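Local coordinates for 3-oxoacyl-[acyl-carrier-protein] synthase, mitochondrial (Arabidopsis thaliana, PDB 2IX4) that catalyses the condensation steps of mitochondrial fatty acid synthesis, adding two carbons from malonyl-ACP to a growing acyl chain, at residues Leu298-Ala303 with Thr411-Ser416; Asn415-Gly418 with Thr422-Ser425. One frame throughout, in Å; residues are numbered along the deposited sequence.

Contact 1: Leu298-Ala303 with Thr411-Ser416. With K (potassium ion), chain D.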
# COMPACT_ATOMS: atom_id res chain seq x y z
N LEU A 298 7.43 16.00 -14.05
CA LEU A 298 7.44 14.68 -14.67
C LEU A 298 6.08 14.00 -14.60
O LEU A 298 5.61 13.46 -15.60
CB LEU A 298 8.51 13.79 -14.02
CG LEU A 298 9.97 14.04 -14.44
CD1 LEU A 298 10.91 13.20 -13.60
CD2 LEU A 298 10.17 13.75 -15.92
N ALA A 299 5.45 14.05 -13.43
CA ALA A 299 4.14 13.41 -13.23
C ALA A 299 3.07 14.00 -14.14
O ALA A 299 2.28 13.26 -14.73
CB ALA A 299 3.73 13.52 -11.76
N MET A 300 3.05 15.33 -14.25
CA MET A 300 2.10 16.03 -15.11
C MET A 300 2.37 15.78 -16.59
O MET A 300 1.45 15.54 -17.38
CB MET A 300 2.11 17.54 -14.81
CG MET A 300 1.47 17.91 -13.47
SD MET A 300 1.25 19.69 -13.26
CE MET A 300 2.88 20.19 -12.69
N THR A 301 3.65 15.85 -16.97
CA THR A 301 4.07 15.59 -18.35
C THR A 301 3.71 14.18 -18.80
O THR A 301 3.25 13.98 -19.94
CB THR A 301 5.59 15.83 -18.50
OG1 THR A 301 5.88 17.19 -18.15
CG2 THR A 301 6.04 15.59 -19.93
N ARG A 302 3.90 13.21 -17.91
CA ARG A 302 3.62 11.80 -18.21
C ARG A 302 2.13 11.52 -18.40
O ARG A 302 1.76 10.76 -19.29
CB ARG A 302 4.23 10.90 -17.13
CG ARG A 302 5.73 10.68 -17.34
CD ARG A 302 6.45 10.29 -16.07
NE ARG A 302 7.90 10.22 -16.29
CZ ARG A 302 8.79 9.87 -15.37
NH1 ARG A 302 8.41 9.55 -14.14
NH2 ARG A 302 10.08 9.84 -15.68
N ALA A 303 1.30 12.15 -17.58
CA ALA A 303 -0.16 12.05 -17.72
C ALA A 303 -0.63 12.65 -19.04
O ALA A 303 -1.49 12.07 -19.72
CB ALA A 303 -0.86 12.71 -16.54
N THR A 411 -11.29 18.85 -20.06
CA THR A 411 -10.16 18.12 -19.49
C THR A 411 -9.83 18.64 -18.09
O THR A 411 -9.78 19.85 -17.87
CB THR A 411 -8.90 18.24 -20.38
OG1 THR A 411 -8.68 19.62 -20.70
CG2 THR A 411 -9.07 17.46 -21.67
N ALA A 412 -9.61 17.72 -17.15
CA ALA A 412 -9.26 18.07 -15.78
C ALA A 412 -8.14 17.18 -15.26
O ALA A 412 -8.22 15.95 -15.36
CB ALA A 412 -10.48 17.97 -14.87
N MET A 413 -7.09 17.80 -14.73
CA MET A 413 -5.94 17.09 -14.18
C MET A 413 -5.85 17.30 -12.67
O MET A 413 -6.08 18.41 -12.18
CB MET A 413 -4.65 17.56 -14.88
CG MET A 413 -3.36 16.94 -14.35
SD MET A 413 -1.88 17.58 -15.16
CE MET A 413 -1.86 16.59 -16.65
N SER A 414 -5.51 16.24 -11.95
CA SER A 414 -5.40 16.29 -10.49
C SER A 414 -4.06 15.75 -10.00
O SER A 414 -3.71 14.60 -10.25
CB SER A 414 -6.56 15.51 -9.85
OG SER A 414 -6.55 15.66 -8.44
N ASN A 415 -3.30 16.60 -9.31
CA ASN A 415 -1.99 16.25 -8.76
C ASN A 415 -2.08 15.76 -7.31
O ASN A 415 -2.84 16.33 -6.52
CB ASN A 415 -1.05 17.45 -8.81
CG ASN A 415 -0.73 17.90 -10.22
OD1 ASN A 415 -0.93 17.15 -11.18
ND2 ASN A 415 -0.22 19.11 -10.35
N SER A 416 -1.32 14.72 -6.98
CA SER A 416 -1.20 14.24 -5.60
C SER A 416 0.25 13.85 -5.31
O SER A 416 0.80 12.98 -5.98
CB SER A 416 -2.11 13.05 -5.36
OG SER A 416 -3.45 13.35 -5.70
K K D . -5.23 17.38 -6.41
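Met-300 and Asn-415 meet at about a right angle, the thioether of the helix residue running across the carboxamide that reaches out from the strand. With CG of Asn-415 anti to its carbonyl carbon (chi1 -65°), the amide leans toward helix 294-307, and its ND2 gives a weak N-H...S hydrogen bond, 3.3 Å long, to SD of Met-300. The other amide branch lies close as well: OD1 of Asn-415 is 3.4 Å from CG of Met-300, while its own hydrogen bond comes from Ser-425. Met-413 meets the same methionine from the strand: its extended first two torsions bring SD alongside CG of Met-300 at 3.8 Å, and the bend at chi3 (-81°) turns the methyl CE to 4.0 Å from CB of Ala-303. In this thiolase-like fold helix 294-307 thereby packs on one face of the sheet that holds strands 411-418 and 422-429, its short segment running at 147° to the strand. Ser-414 points to the other face, toward helix 364-378; its OG (3.0 Å) and the backbone O of Asn-415 (2.6 Å) both bind the potassium ion, whose shell includes Asn-318, Ala-319 and Glu-368. Were an alanine here instead of Asn-415, Ser-425 OG, Met-300 SD and Glu-331 would probably each lose the amide as a partner, and a gap would be likely to open beneath the helix.

Contact 2: Asn415-Gly418 with Thr422-Ser425. With K (potassium ion), chain D.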
# COMPACT_ATOMS: atom_id res chain seq x y z
N ASN A 415 -3.30 16.60 -9.31
CA ASN A 415 -1.99 16.25 -8.76
C ASN A 415 -2.08 15.76 -7.31
O ASN A 415 -2.84 16.33 -6.52
CB ASN A 415 -1.05 17.45 -8.81
CG ASN A 415 -0.73 17.90 -10.22
OD1 ASN A 415 -0.93 17.15 -11.18
ND2 ASN A 415 -0.22 19.11 -10.35
N SER A 416 -1.32 14.72 -6.98
CA SER A 416 -1.20 14.24 -5.60
C SER A 416 0.25 13.85 -5.31
O SER A 416 0.80 12.98 -5.98
CB SER A 416 -2.11 13.05 -5.36
OG SER A 416 -3.45 13.35 -5.70
N PHE A 417 0.85 14.50 -4.31
CA PHE A 417 2.23 14.23 -3.93
C PHE A 417 2.32 13.75 -2.48
O PHE A 417 1.56 14.20 -1.62
CB PHE A 417 3.10 15.49 -4.11
CG PHE A 417 2.82 16.27 -5.38
CD1 PHE A 417 2.78 15.64 -6.62
CD2 PHE A 417 2.61 17.64 -5.32
CE1 PHE A 417 2.53 16.36 -7.79
CE2 PHE A 417 2.36 18.38 -6.48
CZ PHE A 417 2.32 17.74 -7.71
N GLY A 418 3.24 12.83 -2.20
CA GLY A 418 3.37 12.26 -0.86
C GLY A 418 4.78 12.22 -0.31
O GLY A 418 5.75 12.44 -1.04
N THR A 422 6.88 10.70 -3.68
CA THR A 422 6.03 9.93 -4.58
C THR A 422 4.95 10.82 -5.20
O THR A 422 4.19 11.47 -4.49
CB THR A 422 5.40 8.70 -3.86
OG1 THR A 422 4.47 8.04 -4.74
CG2 THR A 422 4.67 9.10 -2.56
N ASN A 423 4.92 10.86 -6.53
CA ASN A 423 4.02 11.76 -7.27
C ASN A 423 3.09 11.03 -8.21
O ASN A 423 3.51 10.11 -8.91
CB ASN A 423 4.82 12.78 -8.07
CG ASN A 423 5.80 13.54 -7.21
OD1 ASN A 423 5.43 14.11 -6.19
ND2 ASN A 423 7.06 13.56 -7.63
N ALA A 424 1.84 11.46 -8.23
CA ALA A 424 0.87 10.99 -9.21
C ALA A 424 0.10 12.16 -9.79
O ALA A 424 -0.15 13.16 -9.12
CB ALA A 424 -0.08 9.98 -8.57
N SER A 425 -0.28 12.02 -11.06
CA SER A 425 -1.11 13.00 -11.73
C SER A 425 -2.16 12.25 -12.54
O SER A 425 -1.83 11.45 -13.41
CB SER A 425 -0.26 13.90 -12.63
OG SER A 425 -0.91 15.12 -12.89
K K D . -5.23 17.38 -6.41
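A chi1 of -158° swings the hydroxyl of Ser-425 away from its own backbone N, toward the amide oxygen of Asn-415 on the facing strand. The resulting hydrogen bond from Ser-425 OG to Asn-415 OD1 is 2.7 Å long and lies nearly along the C=O axis, while ND2 of the same amide is also held by Glu-331. Further along this face, Phe-417 and Asn-423 both turn CG anti to the carbonyl carbon (chi1 -42° and -54°), and their side chains converge with ring and amide planes perpendicular. OD1 of Asn-423 comes within 3.1 Å of CD1 of Phe-417; Asp-282 and Ser-280 hold its ND2, which should restrain the amide from turning. The ring of Phe-417 also meets that of His-320, a predicted active-site residue. Between these two non-hydrogen-bonded pairs sits the hydrogen-bonded pair Ser-416 and Ala-424, joined by Ser-416 N to Ala-424 O and by Ala-424 N to Ser-416 O, each 2.9 Å. Their side chains face helix 181-195. At the turn end, Gly-418 N donates to Thr-422 O over 2.8 Å, and CG2 of Thr-422 packs 3.8 Å from Gly-418 CA. OG1 of Thr-422 is hydrogen-bonded to the backbone O of Asn-172 of the second subunit. Two antiparallel strands joined by three residues form a beta hairpin, here delivering Gly-418 to the hexanoic acid pocket beside the predicted catalytic Cys-179.

Followed from the N terminus, of the elements joined here helix 294-307 comes first; the chain then travels through 107 residues, which include strand 316-318 and helix 364-378, before contact 1 closes that long loop on strand 411-418. Contact 2 closes a far shorter one, only three residues separating its segments. It neither nests within nor crosses the first: it starts where contact 1 finishes, and the two share Asn-415 and Ser-416. The link is also spatial, since Ser-425 lies against the helix, its CB 3.4 Å from Ala-299 O, and against the neighbouring strand, its OG 3.4 Å from Met-413 CG. Together they join helix 294-307 and the potassium site to the C-terminal hairpin, two neighbouring strands of one sheet.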